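PDB 6EKR: type ii site-specific deoxyribonuclease, which probably cuts double-stranded DNA at a specific sequence, as a type II restriction endonuclease of the PD-(D/E)xK nuclease superfamily. Local coordinates for residues 202-214 and 246-260. The protein carries 2 engineered substitutions. Numbering follows the deposited sequence.
Sequences RIVQPFAQQRILD and VPGTIRLYQKYLSSL
Phe207 is the knob of this contact, set in a hole formed by Ile250, Tyr253, Gln254 and Leu257. Tyr253 CB lies over the middle of one ring face, 3.5 Å from the Phe207 centroid, a CH-pi contact. Leu260 CD1 makes a second one on the opposite face, nearer the rim, 3.9 Å from the Phe207 centroid. Ile250 CG2 approaches its far end, 3.9 Å from Phe207 CZ. The Phe207 and Tyr253 rings meet obliquely, with planes at 53°. With CG anti to its carbonyl carbon (chi1 -72°), Tyr253 points toward the N-terminal end of helix 204-214, where its CE2 packs 3.5 Å from Val204 CB. Leu257 CD2 packs against the base of the side chain, 3.5 Å from Phe207 CB.

Gln254 OE1 lies at the Phe207 edge, in the ring plane. Gln254 OE1 also accepts a hydrogen bond from Leu260 N at 2.7 Å. It is on a lone pair and nearly straight (165°). This bond ties the chain after helix 247-257 back to the helix and probably helps place Leu260 over Phe207. The Gln254 amide is itself anchored through NE2 to Ile280 O.

Pro206 and Leu260 also touch strand 222-227, and Tyr253 and Leu257 reach the second subunit. The axes of helices 204-214 and 247-257 run almost parallel and come within 10.3 Å. Each helix leads into a parallel strand of the central mixed sheet, a helix pair packed beside the alpha/beta core of a PD-(D/E)xK nuclease.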
loop_
_atom_site.group_PDB
_atom_site.type_symbol
_atom_site.label_atom_id
_atom_site.label_comp_id
_atom_site.label_asym_id
_atom_site.label_seq_id
_atom_site.Cartn_x
_atom_site.Cartn_y
_atom_site.Cartn_z
ATOM N N ARG A 202 3.437 2.199 2.161
ATOM C CA ARG A 202 3.209 1.293 3.293
ATOM C C ARG A 202 3.347 1.996 4.650
ATOM O O ARG A 202 3.544 1.345 5.674
ATOM C CB ARG A 202 4.159 0.089 3.236
ATOM C CG ARG A 202 4.321 -0.549 1.871
ATOM C CD ARG A 202 5.207 -1.815 1.902
ATOM N NE ARG A 202 6.504 -1.702 2.608
ATOM C CZ ARG A 202 7.555 -0.972 2.214
ATOM N NH1 ARG A 202 7.506 -0.217 1.112
ATOM N NH2 ARG A 202 8.666 -0.987 2.944
ATOM N N ILE A 203 3.245 3.322 4.647
ATOM C CA ILE A 203 3.375 4.121 5.866
ATOM C C ILE A 203 2.141 3.994 6.765
ATOM O O ILE A 203 2.257 4.072 7.992
ATOM C CB ILE A 203 3.723 5.624 5.558
ATOM C CG1 ILE A 203 3.808 6.472 6.839
ATOM C CG2 ILE A 203 2.742 6.240 4.566
ATOM C CD1 ILE A 203 5.002 6.156 7.733
ATOM N N VAL A 204 0.973 3.781 6.156
ATOM C CA VAL A 204 -0.268 3.575 6.906
ATOM C C VAL A 204 -0.244 2.267 7.700
ATOM O O VAL A 204 -0.859 2.169 8.757
ATOM C CB VAL A 204 -1.525 3.633 5.983
ATOM C CG1 VAL A 204 -1.388 2.676 4.785
ATOM C CG2 VAL A 204 -2.817 3.368 6.771
ATOM N N GLN A 205 0.495 1.289 7.194
ATOM C CA GLN A 205 0.464 -0.075 7.711
ATOM C C GLN A 205 0.773 -0.224 9.230
ATOM O O GLN A 205 0.032 -0.909 9.950
ATOM C CB GLN A 205 1.342 -0.980 6.837
ATOM C CG GLN A 205 0.765 -2.369 6.589
ATOM C CD GLN A 205 -0.496 -2.366 5.692
ATOM O OE1 GLN A 205 -0.413 -2.219 4.459
ATOM N NE2 GLN A 205 -1.667 -2.544 6.321
ATOM N N PRO A 206 1.857 0.410 9.725
ATOM C CA PRO A 206 2.096 0.372 11.170
ATOM C C PRO A 206 1.033 1.088 12.005
ATOM O O PRO A 206 0.762 0.670 13.128
ATOM C CB PRO A 206 3.448 1.076 11.331
ATOM C CG PRO A 206 3.617 1.878 10.103
ATOM C CD PRO A 206 2.919 1.142 9.015
ATOM N N PHE A 207 0.448 2.154 11.462
ATOM C CA PHE A 207 -0.578 2.915 12.166
ATOM C C PHE A 207 -1.837 2.085 12.287
ATOM O O PHE A 207 -2.330 1.882 13.380
ATOM C CB PHE A 207 -0.872 4.251 11.466
ATOM C CG PHE A 207 0.211 5.287 11.636
ATOM C CD1 PHE A 207 0.257 6.081 12.779
ATOM C CD2 PHE A 207 1.183 5.463 10.653
ATOM C CE1 PHE A 207 1.266 7.039 12.942
ATOM C CE2 PHE A 207 2.192 6.412 10.804
ATOM C CZ PHE A 207 2.235 7.205 11.949
ATOM N N ALA A 208 -2.334 1.587 11.160
ATOM C CA ALA A 208 -3.503 0.714 11.136
ATOM C C ALA A 208 -3.346 -0.478 12.080
ATOM O O ALA A 208 -4.275 -0.820 12.825
ATOM C CB ALA A 208 -3.762 0.233 9.745
ATOM N N GLN A 209 -2.171 -1.102 12.058
ATOM C CA GLN A 209 -1.893 -2.241 12.925
ATOM C C GLN A 209 -1.971 -1.867 14.407
ATOM O O GLN A 209 -2.503 -2.634 15.214
ATOM C CB GLN A 209 -0.534 -2.835 12.592
ATOM C CG GLN A 209 -0.231 -4.109 13.322
ATOM C CD GLN A 209 1.136 -4.656 12.984
ATOM O OE1 GLN A 209 1.291 -5.859 12.746
ATOM N NE2 GLN A 209 2.144 -3.776 12.952
ATOM N N GLN A 210 -1.445 -0.690 14.755
ATOM C CA GLN A 210 -1.464 -0.203 16.135
ATOM C C GLN A 210 -2.899 -0.023 16.626
ATOM O O GLN A 210 -3.263 -0.494 17.715
ATOM C CB GLN A 210 -0.675 1.104 16.254
ATOM C CG GLN A 210 -0.529 1.668 17.663
ATOM C CD GLN A 210 -0.193 0.620 18.719
ATOM O OE1 GLN A 210 -0.916 0.485 19.700
ATOM N NE2 GLN A 210 0.893 -0.127 18.522
ATOM N N ARG A 211 -3.703 0.647 15.799
ATOM C CA ARG A 211 -5.129 0.802 16.016
ATOM C C ARG A 211 -5.798 -0.538 16.301
ATOM O O ARG A 211 -6.498 -0.690 17.311
ATOM C CB ARG A 211 -5.763 1.454 14.793
ATOM C CG ARG A 211 -7.277 1.375 14.732
ATOM C CD ARG A 211 -7.936 2.328 15.700
ATOM N NE ARG A 211 -7.935 1.794 17.055
ATOM C CZ ARG A 211 -8.566 2.349 18.087
ATOM N NH1 ARG A 211 -9.270 3.467 17.910
ATOM N NH2 ARG A 211 -8.501 1.778 19.291
ATOM N N ILE A 212 -5.571 -1.511 15.419
ATOM C CA ILE A 212 -6.192 -2.825 15.546
ATOM C C ILE A 212 -5.811 -3.498 16.862
ATOM O O ILE A 212 -6.675 -4.032 17.546
ATOM C CB ILE A 212 -5.898 -3.722 14.320
ATOM C CG1 ILE A 212 -6.708 -3.234 13.116
ATOM C CG2 ILE A 212 -6.225 -5.194 14.609
ATOM C CD1 ILE A 212 -6.046 -3.497 11.782
ATOM N N LEU A 213 -4.534 -3.435 17.231
ATOM C CA LEU A 213 -4.071 -4.034 18.487
ATOM C C LEU A 213 -4.644 -3.349 19.732
ATOM O O LEU A 213 -4.886 -4.001 20.750
ATOM C CB LEU A 213 -2.549 -4.035 18.556
ATOM C CG LEU A 213 -1.777 -4.814 17.506
ATOM C CD1 LEU A 213 -0.389 -4.221 17.403
ATOM C CD2 LEU A 213 -1.714 -6.276 17.847
ATOM N N ASP A 214 -4.838 -2.034 19.648
ATOM C CA ASP A 214 -5.445 -1.268 20.739
ATOM C C ASP A 214 -6.911 -1.670 20.920
ATOM O O ASP A 214 -7.399 -1.799 22.049
ATOM C CB ASP A 214 -5.361 0.253 20.486
ATOM C CG ASP A 214 -3.938 0.803 20.562
ATOM O OD1 ASP A 214 -3.136 0.341 21.408
ATOM O OD2 ASP A 214 -3.628 1.725 19.774
ATOM N N VAL A 246 5.820 12.576 3.669
ATOM C CA VAL A 246 4.396 12.820 3.683
ATOM C C VAL A 246 3.994 13.372 5.075
ATOM O O VAL A 246 3.233 12.739 5.812
ATOM C CB VAL A 246 3.607 11.528 3.237
ATOM C CG1 VAL A 246 3.679 11.350 1.743
ATOM C CG2 VAL A 246 4.158 10.279 3.903
ATOM N N PRO A 247 4.501 14.572 5.430
ATOM C CA PRO A 247 4.368 15.068 6.800
ATOM C C PRO A 247 2.919 15.270 7.220
ATOM O O PRO A 247 2.579 14.998 8.371
ATOM C CB PRO A 247 5.107 16.410 6.766
ATOM C CG PRO A 247 5.113 16.815 5.343
ATOM C CD PRO A 247 5.200 15.544 4.569
ATOM N N GLY A 248 2.082 15.729 6.289
ATOM C CA GLY A 248 0.653 15.893 6.535
ATOM C C GLY A 248 -0.008 14.572 6.877
ATOM O O GLY A 248 -0.804 14.480 7.820
ATOM N N THR A 249 0.336 13.540 6.115
ATOM C CA THR A 249 -0.246 12.223 6.294
ATOM C C THR A 249 0.092 11.604 7.658
ATOM O O THR A 249 -0.775 11.024 8.318
ATOM C CB THR A 249 0.139 11.313 5.113
ATOM O OG1 THR A 249 -0.740 11.603 4.023
ATOM C CG2 THR A 249 0.017 9.839 5.459
ATOM N N ILE A 250 1.338 11.761 8.084
ATOM C CA ILE A 250 1.797 11.177 9.336
ATOM C C ILE A 250 1.140 11.870 10.518
ATOM O O ILE A 250 0.842 11.236 11.527
ATOM C CB ILE A 250 3.334 11.207 9.449
ATOM C CG1 ILE A 250 3.951 10.460 8.270
ATOM C CG2 ILE A 250 3.787 10.544 10.728
ATOM C CD1 ILE A 250 5.432 10.650 8.134
ATOM N N ARG A 251 0.901 13.169 10.382
ATOM C CA ARG A 251 0.204 13.920 11.419
ATOM C C ARG A 251 -1.252 13.471 11.540
ATOM O O ARG A 251 -1.722 13.158 12.634
ATOM C CB ARG A 251 0.280 15.418 11.146
ATOM C CG ARG A 251 1.673 16.026 11.266
ATOM C CD ARG A 251 1.649 17.473 10.812
ATOM N NE ARG A 251 0.524 18.188 11.408
ATOM C CZ ARG A 251 0.138 19.413 11.068
ATOM N NH1 ARG A 251 0.795 20.087 10.132
ATOM N NH2 ARG A 251 -0.906 19.969 11.674
ATOM N N LEU A 252 -1.960 13.422 10.412
ATOM C CA LEU A 252 -3.291 12.828 10.382
ATOM C C LEU A 252 -3.272 11.441 11.008
ATOM O O LEU A 252 -4.137 11.111 11.823
ATOM C CB LEU A 252 -3.833 12.752 8.957
ATOM C CG LEU A 252 -4.671 13.921 8.427
ATOM C CD1 LEU A 252 -3.849 15.204 8.284
ATOM C CD2 LEU A 252 -5.293 13.561 7.083
ATOM N N TYR A 253 -2.277 10.638 10.653
ATOM C CA TYR A 253 -2.184 9.299 11.194
ATOM C C TYR A 253 -1.943 9.278 12.703
ATOM O O TYR A 253 -2.658 8.588 13.419
ATOM C CB TYR A 253 -1.147 8.466 10.439
ATOM C CG TYR A 253 -1.567 8.039 9.031
ATOM C CD1 TYR A 253 -2.861 8.253 8.554
ATOM C CD2 TYR A 253 -0.661 7.396 8.189
ATOM C CE1 TYR A 253 -3.227 7.861 7.276
ATOM C CE2 TYR A 253 -1.019 6.991 6.915
ATOM C CZ TYR A 253 -2.299 7.223 6.462
ATOM O OH TYR A 253 -2.634 6.812 5.188
ATOM N N GLN A 254 -0.968 10.050 13.183
ATOM C CA GLN A 254 -0.693 10.157 14.627
ATOM C C GLN A 254 -1.884 10.624 15.445
ATOM O O GLN A 254 -2.143 10.111 16.541
ATOM C CB GLN A 254 0.456 11.118 14.913
ATOM C CG GLN A 254 1.787 10.463 15.105
ATOM C CD GLN A 254 1.783 9.480 16.236
ATOM O OE1 GLN A 254 1.549 8.294 16.033
ATOM N NE2 GLN A 254 2.033 9.960 17.434
ATOM N N LYS A 255 -2.590 11.619 14.919
ATOM C CA LYS A 255 -3.651 12.252 15.663
ATOM C C LYS A 255 -4.938 11.448 15.596
ATOM O O LYS A 255 -5.523 11.143 16.628
ATOM C CB LYS A 255 -3.874 13.683 15.181
ATOM C CG LYS A 255 -4.784 14.483 16.097
ATOM C CD LYS A 255 -4.563 15.993 15.955
ATOM C CE LYS A 255 -5.237 16.751 17.102
ATOM N NZ LYS A 255 -5.048 18.223 16.981
ATOM N N TYR A 256 -5.364 11.082 14.391
ATOM C CA TYR A 256 -6.706 10.547 14.212
ATOM C C TYR A 256 -6.784 9.036 13.937
ATOM O O TYR A 256 -7.834 8.430 14.133
ATOM C CB TYR A 256 -7.458 11.358 13.150
ATOM C CG TYR A 256 -7.342 12.863 13.336
ATOM C CD1 TYR A 256 -8.056 13.533 14.342
ATOM C CD2 TYR A 256 -6.515 13.618 12.511
ATOM C CE1 TYR A 256 -7.943 14.924 14.517
ATOM C CE2 TYR A 256 -6.389 14.998 12.669
ATOM C CZ TYR A 256 -7.100 15.653 13.671
ATOM O OH TYR A 256 -6.948 17.029 13.805
ATOM N N LEU A 257 -5.687 8.422 13.501
ATOM C CA LEU A 257 -5.694 6.977 13.256
ATOM C C LEU A 257 -5.157 6.170 14.433
ATOM O O LEU A 257 -5.818 5.238 14.907
ATOM C CB LEU A 257 -4.931 6.620 11.977
ATOM C CG LEU A 257 -4.824 5.143 11.572
ATOM C CD1 LEU A 257 -6.193 4.511 11.389
ATOM C CD2 LEU A 257 -4.026 5.018 10.296
ATOM N N SER A 258 -3.959 6.520 14.898
ATOM C CA SER A 258 -3.313 5.793 15.979
ATOM C C SER A 258 -2.024 6.478 16.396
ATOM O O SER A 258 -1.455 7.248 15.631
ATOM C CB SER A 258 -3.000 4.368 15.531
ATOM O OG SER A 258 -2.944 3.493 16.646
ATOM N N SER A 259 -1.544 6.181 17.598
ATOM C CA SER A 259 -0.293 6.757 18.058
ATOM C C SER A 259 0.832 5.726 18.145
ATOM O O SER A 259 0.679 4.679 18.765
ATOM C CB SER A 259 -0.492 7.452 19.401
ATOM O OG SER A 259 -1.213 6.598 20.264
ATOM N N LEU A 260 1.956 6.033 17.503
ATOM C CA LEU A 260 3.174 5.235 17.625
ATOM C C LEU A 260 4.143 5.933 18.566
ATOM O O LEU A 260 4.139 7.166 18.683
ATOM C CB LEU A 260 3.854 5.019 16.269
ATOM C CG LEU A 260 3.032 4.580 15.064
ATOM C CD1 LEU A 260 3.962 4.394 13.897
ATOM C CD2 LEU A 260 2.240 3.311 15.339
#